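Local coordinates for protein CytC3 (Streptomyces sp., PDB 3GJB) that probably chlorinates a carrier-bound aliphatic amino acid, as a non-haem iron(II)- and 2-oxoglutarate-dependent halogenase of the phytanoyl-CoA dioxygenase family, at residues I26-I31 with M224-G229; R102-P107 with A257-P262; D116-A121 with T238-L243; A288-G293 with F312-I317. All blocks are in the same frame, centred on the assembly; numbering follows the deposited sequence.

Contact 2 is the buried core of the four, close to the centre of the chain, where two long strands of the main antiparallel sheet carry charged side chains that border a 2-oxoglutarate. Contacts 1 and 4 reach the two outermost strands of that same sheet, 25-30 and 289-292, and are partly buried; there proline, apolar side chains and a few backbone bonds hold loops against the strands. The centre of contact 3 is about 16 Å from the centre of the chain; again partly buried, it is built round two histidines on an iron, with aromatic and methyl packing behind them. Contacts 2 and 4 touch through Tyr260 and Thr291, whereas contacts 3 and 4 lie on opposite sides of the chain's centre.

Contact 1 (I26-I31 with M224-G229); sequences IGPVKI and MVLKPG
The cis peptide between Gly27 and Pro28 is the flat group here, and Met224 covers one of its faces: SD lies above the carbonyl carbon of Gly27, 3.9 Å from C, and CE stands 3.7 Å from Gly27 O. Around the proline ring that follows, Leu226 CD2 meets Pro28 CB at 3.5 Å, while the carbonyl oxygen of Val225 approaches CG. This is the border of the main sheet of a cupin-type double-stranded beta-helix. Strand 25-30 is an outermost strand, and segment 224-229 runs in nearly the same direction before the chain turns into strand 230-235, the partner of 25-30.

Glycine suits position 27 because a side chain would project into the methionine sulfur. Met224 reaches the peptide by leaving with CG opposite its own backbone N (chi1 -174°) and then bending at the next two bonds, which folds SD and CE over the Gly27 carbonyl; methionine's unbranched, flexible chain can bend twice in this way. Replacing Met224 by an alanine would probably leave the cis peptide without its apolar cover and open a gap beside the Pro28 ring. Gly229 has a positive phi (92°) at which a side chain would collide with the preceding carbonyl, and its own oxygen accepts a hydrogen bond from Ile31 N at 2.9 Å, with an N-H...O angle of 154°.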
loop_
_atom_site.group_PDB
_atom_site.type_symbol
_atom_site.label_atom_id
_atom_site.label_comp_id
_atom_site.label_asym_id
_atom_site.label_seq_id
_atom_site.Cartn_x
_atom_site.Cartn_y
_atom_site.Cartn_z
ATOM N N ILE A 26 13.177 -2.653 -1.343
ATOM C CA ILE A 26 13.630 -3.816 -2.081
ATOM C C ILE A 26 12.702 -3.933 -3.276
ATOM O O ILE A 26 11.481 -3.919 -3.127
ATOM C CB ILE A 26 13.551 -5.123 -1.219
ATOM C CG1 ILE A 26 14.081 -6.317 -2.005
ATOM C CG2 ILE A 26 12.130 -5.429 -0.840
ATOM C CD1 ILE A 26 15.566 -6.319 -2.149
ATOM N N GLY A 27 13.285 -4.026 -4.460
ATOM C CA GLY A 27 12.486 -4.153 -5.660
ATOM C C GLY A 27 13.413 -4.170 -6.852
ATOM O O GLY A 27 14.566 -3.781 -6.722
ATOM N N PRO A 28 12.947 -4.624 -8.023
ATOM C CA PRO A 28 11.584 -5.121 -8.260
ATOM C C PRO A 28 11.373 -6.545 -7.742
ATOM O O PRO A 28 12.312 -7.336 -7.688
ATOM C CB PRO A 28 11.454 -5.082 -9.785
ATOM C CG PRO A 28 12.565 -4.159 -10.241
ATOM C CD PRO A 28 13.675 -4.482 -9.291
ATOM N N VAL A 29 10.146 -6.863 -7.348
ATOM C CA VAL A 29 9.810 -8.214 -6.908
ATOM C C VAL A 29 8.589 -8.563 -7.726
ATOM O O VAL A 29 7.672 -7.750 -7.865
ATOM C CB VAL A 29 9.461 -8.313 -5.399
ATOM C CG1 VAL A 29 10.697 -8.032 -4.564
ATOM C CG2 VAL A 29 8.335 -7.361 -5.046
ATOM N N LYS A 30 8.583 -9.759 -8.294
ATOM C CA LYS A 30 7.467 -10.183 -9.117
ATOM C C LYS A 30 6.272 -10.642 -8.306
ATOM O O LYS A 30 6.396 -11.502 -7.438
ATOM C CB LYS A 30 7.906 -11.305 -10.054
ATOM C CG LYS A 30 6.758 -11.962 -10.787
ATOM C CD LYS A 30 6.873 -11.778 -12.278
ATOM C CE LYS A 30 8.141 -12.419 -12.803
ATOM N NZ LYS A 30 8.201 -13.863 -12.439
ATOM N N ILE A 31 5.114 -10.058 -8.593
ATOM C CA ILE A 31 3.876 -10.427 -7.917
ATOM C C ILE A 31 3.056 -11.213 -8.937
ATOM O O ILE A 31 2.492 -12.258 -8.633
ATOM C CB ILE A 31 3.058 -9.182 -7.491
ATOM C CG1 ILE A 31 3.909 -8.263 -6.609
ATOM C CG2 ILE A 31 1.792 -9.619 -6.759
ATOM C CD1 ILE A 31 4.400 -8.901 -5.331
ATOM N N MET A 224 13.223 3.503 -9.951
ATOM C CA MET A 224 12.651 2.184 -9.713
ATOM C C MET A 224 11.644 1.868 -10.825
ATOM O O MET A 224 10.432 2.010 -10.634
ATOM C CB MET A 224 11.982 2.151 -8.327
ATOM C CG MET A 224 11.457 0.786 -7.886
ATOM S SD MET A 224 12.659 -0.577 -8.014
ATOM C CE MET A 224 13.823 -0.182 -6.668
ATOM N N VAL A 225 12.149 1.453 -11.992
ATOM C CA VAL A 225 11.270 1.128 -13.112
ATOM C C VAL A 225 10.688 -0.263 -12.895
ATOM O O VAL A 225 11.384 -1.180 -12.457
ATOM C CB VAL A 225 12.005 1.205 -14.485
ATOM C CG1 VAL A 225 12.768 2.521 -14.595
ATOM C CG2 VAL A 225 12.919 0.037 -14.666
ATOM N N LEU A 226 9.402 -0.415 -13.198
ATOM C CA LEU A 226 8.719 -1.678 -12.978
ATOM C C LEU A 226 7.861 -2.093 -14.152
ATOM O O LEU A 226 7.262 -1.257 -14.821
ATOM C CB LEU A 226 7.811 -1.569 -11.750
ATOM C CG LEU A 226 8.404 -1.238 -10.383
ATOM C CD1 LEU A 226 7.304 -0.722 -9.461
ATOM C CD2 LEU A 226 9.067 -2.467 -9.799
ATOM N N LYS A 227 7.797 -3.396 -14.395
ATOM C CA LYS A 227 6.953 -3.905 -15.461
ATOM C C LYS A 227 5.614 -4.147 -14.802
ATOM O O LYS A 227 5.522 -4.162 -13.577
ATOM C CB LYS A 227 7.499 -5.221 -16.007
ATOM C CG LYS A 227 8.517 -5.041 -17.109
ATOM C CD LYS A 227 9.915 -5.339 -16.640
ATOM C CE LYS A 227 10.128 -6.828 -16.458
ATOM N NZ LYS A 227 11.530 -7.104 -16.028
ATOM N N PRO A 228 4.550 -4.311 -15.593
ATOM C CA PRO A 228 3.264 -4.553 -14.936
ATOM C C PRO A 228 3.406 -5.819 -14.098
ATOM O O PRO A 228 4.026 -6.787 -14.538
ATOM C CB PRO A 228 2.311 -4.758 -16.108
ATOM C CG PRO A 228 2.933 -3.950 -17.209
ATOM C CD PRO A 228 4.401 -4.237 -17.057
ATOM N N GLY A 229 2.861 -5.815 -12.888
ATOM C CA GLY A 229 2.952 -7.004 -12.066
ATOM C C GLY A 229 4.157 -7.028 -11.152
ATOM O O GLY A 229 4.262 -7.893 -10.270
#

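Contact 2 (R102-P107 with A257-P262); sequences RSEFFP and AARYVP. With AKG (2-oxoglutaric acid), chain E.
Glu104 OE2 and Arg259 NE form a salt bridge at 2.9 Å. The nitrogen meets the carboxylate from above its plane, whereas the oxygen lies close to the plane of the guanidinium, whose NH2 adds a weak second bond to OE2. Between the backbones, Arg259 N bonds to Arg102 O at 2.7 Å, nearly straight (173°). Arg102 joins the salt-bridge network only at long range, but its NH2 makes a weak hydrogen bond of 2.8 Å to O1 of a second 2-oxoglutarate, apart from the one on the iron. Over one face of the Arg259 guanidinium sits O3 of this ligand, 3.4 Å from NE. Two arginines are consistent with a wall that can accept an anion, and Glu104 probably balances part of their charge.

Strands 98-108 and 253-262 are antiparallel neighbours in the main sheet of the double-stranded beta-helix. Glu104 and Ala257 form a hydrogen-bonded pair; Ser103 and Ala258 form a non-hydrogen-bonded one, Ser103 OG bonding to His71 on the face opposite Glu104. On the side bearing Glu104, the small Ala257 makes room for the Phe106 ring: CB touches the ring edge at CE2, 3.4 Å away. Arg259 NH2 also reaches that edge, 3.6 Å from CZ, the ring and guanidinium planes 78° apart.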
loop_
_atom_site.group_PDB
_atom_site.type_symbol
_atom_site.label_atom_id
_atom_site.label_comp_id
_atom_site.label_asym_id
_atom_site.label_seq_id
_atom_site.Cartn_x
_atom_site.Cartn_y
_atom_site.Cartn_z
ATOM N N ARG A 102 -4.563 -0.342 4.634
ATOM C CA ARG A 102 -4.885 0.591 3.564
ATOM C C ARG A 102 -4.276 0.266 2.212
ATOM O O ARG A 102 -3.217 -0.362 2.105
ATOM C CB ARG A 102 -4.452 2.006 3.954
ATOM C CG ARG A 102 -4.743 3.047 2.877
ATOM C CD ARG A 102 -5.378 4.285 3.469
ATOM N NE ARG A 102 -4.382 5.246 3.901
ATOM C CZ ARG A 102 -4.653 6.340 4.601
ATOM N NH1 ARG A 102 -5.891 6.620 4.966
ATOM N NH2 ARG A 102 -3.678 7.172 4.913
ATOM N N SER A 103 -4.980 0.704 1.179
ATOM C CA SER A 103 -4.529 0.563 -0.190
ATOM C C SER A 103 -5.008 1.841 -0.880
ATOM O O SER A 103 -6.038 2.413 -0.507
ATOM C CB SER A 103 -5.122 -0.681 -0.853
ATOM O OG SER A 103 -6.504 -0.540 -1.099
ATOM N N GLU A 104 -4.233 2.307 -1.852
ATOM C CA GLU A 104 -4.570 3.516 -2.586
ATOM C C GLU A 104 -3.923 3.466 -3.958
ATOM O O GLU A 104 -2.953 2.737 -4.166
ATOM C CB GLU A 104 -4.091 4.756 -1.824
ATOM C CG GLU A 104 -2.619 4.737 -1.425
ATOM C CD GLU A 104 -2.258 5.856 -0.447
ATOM O OE1 GLU A 104 -2.251 7.038 -0.857
ATOM O OE2 GLU A 104 -1.987 5.553 0.739
ATOM N N PHE A 105 -4.472 4.227 -4.897
ATOM C CA PHE A 105 -3.924 4.270 -6.240
ATOM C C PHE A 105 -2.998 5.466 -6.433
ATOM O O PHE A 105 -3.191 6.522 -5.843
ATOM C CB PHE A 105 -5.055 4.286 -7.277
ATOM C CG PHE A 105 -5.790 2.979 -7.376
ATOM C CD1 PHE A 105 -6.754 2.631 -6.433
ATOM C CD2 PHE A 105 -5.468 2.060 -8.375
ATOM C CE1 PHE A 105 -7.389 1.380 -6.478
ATOM C CE2 PHE A 105 -6.093 0.811 -8.430
ATOM C CZ PHE A 105 -7.060 0.472 -7.473
ATOM N N PHE A 106 -1.971 5.275 -7.250
ATOM C CA PHE A 106 -1.010 6.324 -7.550
ATOM C C PHE A 106 -0.893 6.465 -9.049
ATOM O O PHE A 106 -0.024 5.867 -9.671
ATOM C CB PHE A 106 0.359 5.982 -6.975
ATOM C CG PHE A 106 0.452 6.160 -5.494
ATOM C CD1 PHE A 106 0.465 7.433 -4.936
ATOM C CD2 PHE A 106 0.531 5.058 -4.652
ATOM C CE1 PHE A 106 0.559 7.604 -3.554
ATOM C CE2 PHE A 106 0.624 5.224 -3.270
ATOM C CZ PHE A 106 0.638 6.491 -2.725
ATOM N N PRO A 107 -1.783 7.248 -9.658
ATOM C CA PRO A 107 -1.700 7.410 -11.110
ATOM C C PRO A 107 -0.745 8.545 -11.442
ATOM O O PRO A 107 -0.435 9.369 -10.589
ATOM C CB PRO A 107 -3.131 7.755 -11.493
ATOM C CG PRO A 107 -3.546 8.626 -10.341
ATOM C CD PRO A 107 -3.023 7.849 -9.133
ATOM N N ALA A 257 -0.851 0.742 -4.285
ATOM C CA ALA A 257 -0.097 0.532 -3.061
ATOM C C ALA A 257 -0.943 -0.053 -1.953
ATOM O O ALA A 257 -2.068 0.386 -1.718
ATOM C CB ALA A 257 0.510 1.843 -2.593
ATOM N N ALA A 258 -0.384 -1.045 -1.272
ATOM C CA ALA A 258 -1.051 -1.686 -0.150
ATOM C C ALA A 258 -0.088 -1.511 1.019
ATOM O O ALA A 258 1.106 -1.801 0.897
ATOM C CB ALA A 258 -1.284 -3.159 -0.442
ATOM N N ARG A 259 -0.593 -1.022 2.146
ATOM C CA ARG A 259 0.264 -0.795 3.309
ATOM C C ARG A 259 -0.014 -1.775 4.455
ATOM O O ARG A 259 -1.172 -2.050 4.800
ATOM C CB ARG A 259 0.107 0.656 3.768
ATOM C CG ARG A 259 0.452 1.671 2.672
ATOM C CD ARG A 259 0.053 3.066 3.092
ATOM N NE ARG A 259 0.161 4.054 2.021
ATOM C CZ ARG A 259 1.286 4.663 1.657
ATOM N NH1 ARG A 259 2.435 4.394 2.267
ATOM N NH2 ARG A 259 1.249 5.572 0.693
ATOM N N TYR A 260 1.064 -2.297 5.037
ATOM C CA TYR A 260 0.967 -3.279 6.110
ATOM C C TYR A 260 1.639 -2.905 7.433
ATOM O O TYR A 260 2.665 -2.215 7.466
ATOM C CB TYR A 260 1.559 -4.614 5.647
ATOM C CG TYR A 260 0.949 -5.184 4.390
ATOM C CD1 TYR A 260 1.238 -4.638 3.136
ATOM C CD2 TYR A 260 0.065 -6.262 4.453
ATOM C CE1 TYR A 260 0.654 -5.155 1.973
ATOM C CE2 TYR A 260 -0.524 -6.783 3.301
ATOM C CZ TYR A 260 -0.229 -6.226 2.066
ATOM O OH TYR A 260 -0.838 -6.728 0.936
ATOM N N VAL A 261 1.043 -3.384 8.521
ATOM C CA VAL A 261 1.570 -3.183 9.866
ATOM C C VAL A 261 1.339 -4.456 10.678
ATOM O O VAL A 261 0.334 -5.154 10.495
ATOM C CB VAL A 261 0.868 -2.026 10.626
ATOM C CG1 VAL A 261 1.276 -0.687 10.042
ATOM C CG2 VAL A 261 -0.645 -2.215 10.589
ATOM N N PRO A 262 2.289 -4.800 11.558
ATOM C CA PRO A 262 2.090 -6.004 12.366
ATOM C C PRO A 262 0.872 -5.761 13.260
ATOM O O PRO A 262 0.439 -4.622 13.421
ATOM C CB PRO A 262 3.403 -6.123 13.147
ATOM C CG PRO A 262 3.890 -4.705 13.222
ATOM C CD PRO A 262 3.599 -4.192 11.828
HETATM C C1 AKG E . -3.398 10.734 4.748
HETATM O O1 AKG E . -4.169 9.856 4.411
HETATM O O2 AKG E . -3.871 11.967 4.976
HETATM C C2 AKG E . -1.923 10.447 4.901
HETATM O O5 AKG E . -1.163 11.344 5.233
HETATM C C3 AKG E . -1.398 9.043 4.626
HETATM C C4 AKG E . 0.126 8.923 4.808
HETATM C C5 AKG E . 0.596 7.504 4.485
HETATM O O3 AKG E . -0.192 6.644 4.140
HETATM O O4 AKG E . 1.908 7.201 4.575
#

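Contact 3 (D116-A121 with T238-L243). With FE2 (Fe (II) ion), chain C; AKG (2-oxoglutaric acid), chain D; AKG (2-oxoglutaric acid), chain E.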
loop_
_atom_site.group_PDB
_atom_site.type_symbol
_atom_site.label_atom_id
_atom_site.label_comp_id
_atom_site.label_asym_id
_atom_site.label_seq_id
_atom_site.Cartn_x
_atom_site.Cartn_y
_atom_site.Cartn_z
ATOM N N ASP A 116 11.030 16.332 -5.324
ATOM C CA ASP A 116 12.402 16.308 -4.839
ATOM C C ASP A 116 12.471 15.266 -3.720
ATOM O O ASP A 116 11.445 14.698 -3.348
ATOM C CB ASP A 116 12.779 17.684 -4.292
ATOM C CG ASP A 116 14.271 17.931 -4.311
ATOM O OD1 ASP A 116 15.056 16.966 -4.208
ATOM O OD2 ASP A 116 14.665 19.104 -4.418
ATOM N N TRP A 117 13.670 15.034 -3.183
ATOM C CA TRP A 117 13.876 14.061 -2.113
ATOM C C TRP A 117 13.126 14.381 -0.809
ATOM O O TRP A 117 13.266 15.460 -0.224
ATOM C CB TRP A 117 15.377 13.900 -1.823
ATOM C CG TRP A 117 16.158 13.350 -2.981
ATOM C CD1 TRP A 117 16.924 14.055 -3.867
ATOM C CD2 TRP A 117 16.170 11.990 -3.433
ATOM N NE1 TRP A 117 17.406 13.216 -4.850
ATOM C CE2 TRP A 117 16.959 11.945 -4.607
ATOM C CE3 TRP A 117 15.585 10.804 -2.962
ATOM C CZ2 TRP A 117 17.178 10.765 -5.318
ATOM C CZ3 TRP A 117 15.803 9.628 -3.670
ATOM C CH2 TRP A 117 16.594 9.619 -4.838
ATOM N N HIS A 118 12.337 13.420 -0.348
ATOM C CA HIS A 118 11.563 13.602 0.872
ATOM C C HIS A 118 11.100 12.259 1.409
ATOM O O HIS A 118 11.250 11.224 0.759
ATOM C CB HIS A 118 10.319 14.429 0.578
ATOM C CG HIS A 118 9.421 13.801 -0.444
ATOM N ND1 HIS A 118 9.722 13.728 -1.785
ATOM C CD2 HIS A 118 8.235 13.158 -0.299
ATOM C CE1 HIS A 118 8.741 13.061 -2.397
ATOM N NE2 HIS A 118 7.813 12.691 -1.540
ATOM N N GLN A 119 10.530 12.285 2.605
ATOM C CA GLN A 119 9.980 11.080 3.188
ATOM C C GLN A 119 8.608 11.404 3.751
ATOM O O GLN A 119 8.432 12.382 4.481
ATOM C CB GLN A 119 10.908 10.513 4.253
ATOM C CG GLN A 119 11.658 11.513 5.056
ATOM C CD GLN A 119 12.921 10.908 5.616
ATOM O OE1 GLN A 119 13.614 11.517 6.428
ATOM N NE2 GLN A 119 13.236 9.698 5.178
ATOM N N ALA A 120 7.628 10.593 3.371
ATOM C CA ALA A 120 6.253 10.796 3.795
ATOM C C ALA A 120 6.002 10.327 5.219
ATOM O O ALA A 120 6.694 9.447 5.723
ATOM C CB ALA A 120 5.313 10.076 2.840
ATOM N N ALA A 121 5.004 10.931 5.859
ATOM C CA ALA A 121 4.620 10.574 7.214
ATOM C C ALA A 121 3.217 9.986 7.136
ATOM O O ALA A 121 2.464 10.288 6.214
ATOM C CB ALA A 121 4.625 11.805 8.105
ATOM N N THR A 238 10.550 5.933 3.711
ATOM C CA THR A 238 11.855 5.845 3.085
ATOM C C THR A 238 12.073 7.043 2.172
ATOM O O THR A 238 11.144 7.526 1.519
ATOM C CB THR A 238 12.000 4.550 2.267
ATOM O OG1 THR A 238 11.854 3.428 3.141
ATOM C CG2 THR A 238 13.371 4.480 1.599
ATOM N N MET A 239 13.308 7.525 2.150
ATOM C CA MET A 239 13.688 8.654 1.317
ATOM C C MET A 239 13.424 8.324 -0.151
ATOM O O MET A 239 13.932 7.334 -0.669
ATOM C CB MET A 239 15.176 8.947 1.492
ATOM C CG MET A 239 15.671 10.078 0.624
ATOM S SD MET A 239 15.789 11.597 1.551
ATOM C CE MET A 239 14.121 11.836 2.065
ATOM N N HIS A 240 12.632 9.149 -0.822
ATOM C CA HIS A 240 12.344 8.910 -2.222
ATOM C C HIS A 240 12.089 10.212 -2.950
ATOM O O HIS A 240 11.924 11.265 -2.334
ATOM C CB HIS A 240 11.120 8.003 -2.388
ATOM C CG HIS A 240 9.841 8.643 -1.958
ATOM N ND1 HIS A 240 9.460 8.794 -0.644
ATOM C CD2 HIS A 240 8.874 9.243 -2.691
ATOM C CE1 HIS A 240 8.306 9.470 -0.624
ATOM N NE2 HIS A 240 7.906 9.767 -1.844
ATOM N N ALA A 241 12.068 10.120 -4.276
ATOM C CA ALA A 241 11.808 11.259 -5.137
ATOM C C ALA A 241 11.063 10.697 -6.331
ATOM O O ALA A 241 10.755 9.515 -6.367
ATOM C CB ALA A 241 13.115 11.907 -5.576
ATOM N N SER A 242 10.748 11.537 -7.302
ATOM C CA SER A 242 10.057 11.047 -8.477
ATOM C C SER A 242 10.332 11.957 -9.650
ATOM O O SER A 242 10.528 13.164 -9.494
ATOM C CB SER A 242 8.553 10.955 -8.231
ATOM O OG SER A 242 7.996 12.245 -8.050
ATOM N N LEU A 243 10.357 11.349 -10.827
ATOM C CA LEU A 243 10.615 12.057 -12.059
ATOM C C LEU A 243 9.321 12.598 -12.621
ATOM O O LEU A 243 8.239 12.143 -12.261
ATOM C CB LEU A 243 11.226 11.098 -13.080
ATOM C CG LEU A 243 12.619 10.570 -12.763
ATOM C CD1 LEU A 243 12.923 9.374 -13.649
ATOM C CD2 LEU A 243 13.631 11.695 -12.979
HETATM FE FE FE2 C . 6.299 11.288 -2.251
HETATM C C1 AKG D . 5.354 9.541 -3.096
HETATM O O1 AKG D . 4.456 8.731 -3.262
HETATM O O2 AKG D . 5.941 9.630 -1.896
HETATM C C2 AKG D . 5.789 10.425 -4.226
HETATM O O5 AKG D . 6.694 11.254 -4.080
HETATM C C3 AKG D . 5.084 10.275 -5.551
HETATM C C4 AKG D . 5.631 11.257 -6.562
HETATM C C5 AKG D . 4.929 11.091 -7.875
HETATM O O3 AKG D . 4.062 10.251 -8.021
HETATM O O4 AKG D . 5.276 11.890 -8.887
HETATM C C1 AKG E . -3.398 10.734 4.748
HETATM O O1 AKG E . -4.169 9.856 4.411
HETATM O O2 AKG E . -3.871 11.967 4.976
HETATM C C2 AKG E . -1.923 10.447 4.901
HETATM O O5 AKG E . -1.163 11.344 5.233
HETATM C C3 AKG E . -1.398 9.043 4.626
HETATM C C4 AKG E . 0.126 8.923 4.808
HETATM C C5 AKG E . 0.596 7.504 4.485
HETATM O O3 AKG E . -0.192 6.644 4.140
HETATM O O4 AKG E . 1.908 7.201 4.575
HETATM O O HOH W 1 8.690 8.351 2.407
HETATM O O HOH W 2 5.338 10.927 -0.167
HETATM O O HOH W 3 4.966 13.030 -2.856
#
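His118 NE2 and His240 NE2 each bind the iron(II) at 2.2 Å. A 2-oxoglutarate chelates the metal through O2 and O5, though the modelled place of O2, crowded against His240, is doubtful. Two waters complete six ligands, a site characteristic of iron- and 2-oxoglutarate-dependent enzymes built on the double-stranded beta-helix. Hydroxylases of this group carry an acidic residue two places after the first histidine; Ala120 stands there instead, as in the related halogenases, where the missing carboxylate makes room for chloride. At the far end of the chelating 2-oxoglutarate, Ser242 OG donates to O4 at 2.9 Å, and Lys108 also binds that ligand.

The imidazoles are turned inward by the same torsion, CG lying between backbone N and carbonyl carbon (chi1 59° for His118, 68° for His240). Each ring is fixed at its far nitrogen by a carbonyl two residues earlier: His118 ND1 donates its N-H to Asp116 O, and His240 ND1 to Thr238 O at 3.0 Å, almost straight (169°) and in the ring plane. The N-H at ND1 leaves NE2 to the metal. Behind the rings His118 and His240 form an antiparallel hydrogen-bonded pair, N to O both ways.

Further out, the small Ala241 sets its CB over the face of the Trp117 six-membered ring, 3.7 Å from the centroid, a CH-pi contact. A further water accepts from Ala120 N at 2.7 Å and donates to Thr238 O.

Contact 4 (A288-G293 with F312-I317)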
loop_
_atom_site.group_PDB
_atom_site.type_symbol
_atom_site.label_atom_id
_atom_site.label_comp_id
_atom_site.label_asym_id
_atom_site.label_seq_id
_atom_site.Cartn_x
_atom_site.Cartn_y
_atom_site.Cartn_z
ATOM N N ALA A 288 -9.298 -3.263 9.222
ATOM C CA ALA A 288 -7.987 -3.662 8.743
ATOM C C ALA A 288 -8.176 -5.143 8.418
ATOM O O ALA A 288 -9.088 -5.785 8.942
ATOM C CB ALA A 288 -6.933 -3.480 9.830
ATOM N N VAL A 289 -7.330 -5.687 7.555
ATOM C CA VAL A 289 -7.461 -7.083 7.179
ATOM C C VAL A 289 -6.303 -7.917 7.685
ATOM O O VAL A 289 -5.144 -7.588 7.434
ATOM C CB VAL A 289 -7.555 -7.220 5.642
ATOM C CG1 VAL A 289 -7.541 -8.692 5.232
ATOM C CG2 VAL A 289 -8.823 -6.544 5.148
ATOM N N LEU A 290 -6.617 -8.986 8.419
ATOM C CA LEU A 290 -5.576 -9.873 8.925
ATOM C C LEU A 290 -5.162 -10.733 7.739
ATOM O O LEU A 290 -5.848 -11.672 7.352
ATOM C CB LEU A 290 -6.088 -10.760 10.064
ATOM C CG LEU A 290 -5.017 -11.706 10.632
ATOM C CD1 LEU A 290 -3.893 -10.906 11.258
ATOM C CD2 LEU A 290 -5.635 -12.631 11.659
ATOM N N THR A 291 -4.018 -10.389 7.176
ATOM C CA THR A 291 -3.476 -11.048 6.005
ATOM C C THR A 291 -2.783 -12.382 6.267
ATOM O O THR A 291 -2.686 -13.242 5.382
ATOM C CB THR A 291 -2.533 -10.060 5.321
ATOM O OG1 THR A 291 -3.261 -9.350 4.312
ATOM C CG2 THR A 291 -1.336 -10.743 4.760
ATOM N N SER A 292 -2.297 -12.557 7.487
ATOM C CA SER A 292 -1.625 -13.791 7.857
ATOM C C SER A 292 -1.516 -13.837 9.367
ATOM O O SER A 292 -1.749 -12.832 10.037
ATOM C CB SER A 292 -0.233 -13.836 7.241
ATOM O OG SER A 292 0.509 -12.693 7.621
ATOM N N GLY A 293 -1.165 -15.007 9.891
ATOM C CA GLY A 293 -1.022 -15.173 11.324
ATOM C C GLY A 293 -2.328 -15.046 12.080
ATOM O O GLY A 293 -3.389 -15.437 11.598
ATOM N N PHE A 312 -11.536 -13.150 3.886
ATOM C CA PHE A 312 -10.103 -12.974 4.097
ATOM C C PHE A 312 -9.608 -14.044 5.067
ATOM O O PHE A 312 -9.696 -13.882 6.288
ATOM C CB PHE A 312 -9.808 -11.591 4.683
ATOM C CG PHE A 312 -10.054 -10.459 3.732
ATOM C CD1 PHE A 312 -9.257 -10.298 2.602
ATOM C CD2 PHE A 312 -11.086 -9.555 3.964
ATOM C CE1 PHE A 312 -9.481 -9.252 1.713
ATOM C CE2 PHE A 312 -11.323 -8.501 3.080
ATOM C CZ PHE A 312 -10.519 -8.350 1.952
ATOM N N VAL A 313 -9.091 -15.139 4.521
ATOM C CA VAL A 313 -8.583 -16.221 5.349
ATOM C C VAL A 313 -7.092 -16.021 5.557
ATOM O O VAL A 313 -6.309 -16.146 4.626
ATOM C CB VAL A 313 -8.859 -17.597 4.686
ATOM C CG1 VAL A 313 -8.353 -18.725 5.569
ATOM C CG2 VAL A 313 -10.353 -17.756 4.460
ATOM N N PRO A 314 -6.679 -15.704 6.794
ATOM C CA PRO A 314 -5.262 -15.479 7.114
ATOM C C PRO A 314 -4.351 -16.613 6.666
ATOM O O PRO A 314 -4.597 -17.774 6.956
ATOM C CB PRO A 314 -5.266 -15.310 8.633
ATOM C CG PRO A 314 -6.622 -14.743 8.905
ATOM C CD PRO A 314 -7.520 -15.548 7.993
ATOM N N ARG A 315 -3.288 -16.258 5.951
ATOM C CA ARG A 315 -2.335 -17.243 5.456
ATOM C C ARG A 315 -1.290 -17.582 6.514
ATOM O O ARG A 315 -0.713 -16.691 7.137
ATOM C CB ARG A 315 -1.650 -16.734 4.185
ATOM C CG ARG A 315 -0.367 -17.469 3.834
ATOM C CD ARG A 315 0.272 -16.896 2.579
ATOM N NE ARG A 315 1.523 -17.570 2.246
ATOM C CZ ARG A 315 1.604 -18.671 1.505
ATOM N NH1 ARG A 315 0.504 -19.226 1.015
ATOM N NH2 ARG A 315 2.786 -19.216 1.252
ATOM N N GLN A 316 -1.053 -18.875 6.712
ATOM C CA GLN A 316 -0.079 -19.333 7.694
ATOM C C GLN A 316 1.284 -19.568 7.051
ATOM O O GLN A 316 1.671 -20.708 6.792
ATOM C CB GLN A 316 -0.566 -20.614 8.376
ATOM C CG GLN A 316 -1.880 -20.458 9.123
ATOM C CD GLN A 316 -1.980 -19.134 9.856
ATOM O OE1 GLN A 316 -3.023 -18.482 9.846
ATOM N NE2 GLN A 316 -0.889 -18.730 10.499
ATOM N N ILE A 317 2.006 -18.482 6.794
ATOM C CA ILE A 317 3.326 -18.568 6.180
ATOM C C ILE A 317 4.124 -19.737 6.749
ATOM O O ILE A 317 5.355 -19.725 6.734
ATOM C CB ILE A 317 4.126 -17.267 6.379
ATOM C CG1 ILE A 317 3.328 -16.067 5.865
ATOM C CG2 ILE A 317 5.473 -17.358 5.678
ATOM C CD1 ILE A 317 3.756 -14.747 6.467
HETATM O O HOH W 4 -8.305 -12.261 7.858
#
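Arg315 N gives a nearly straight bond (176°) to Thr291 O at 3.1 Å, although the donor stands above the carbonyl plane. Nearer the start of both segments a water joins two carbonyl oxygens, donating to Leu290 O at 2.6 Å and to Phe312 O at 2.7 Å. Through these bonds the C-terminal tail is laid along strand 289-292, an outermost strand of the main sheet.

The packing is apolar. Val289 CG1, set opposite its backbone N (chi1 174°), points onto one face of the Phe312 ring, 3.7 Å from the centroid, a CH-pi contact, with CG2 near the CE2 side. Valine, forked at CB, brings both of its methyls to the ring. Exchanging Phe312 for a serine would probably strip Val289 of this aromatic surface and open a gap beside its methyls. Pro314, which has no N-H to satisfy, sets CG 3.6 Å from Leu290 CD2.

Around the contact, Phe312 also packs on Ala78 and Met82 of helix 75-82. Arg315 extends away to a salt bridge with Asp88 of helix 84-94, whose Val87 touches Thr291 and Ser292, and strand 98-108 flanks 289-292 through Leu98 and Leu99.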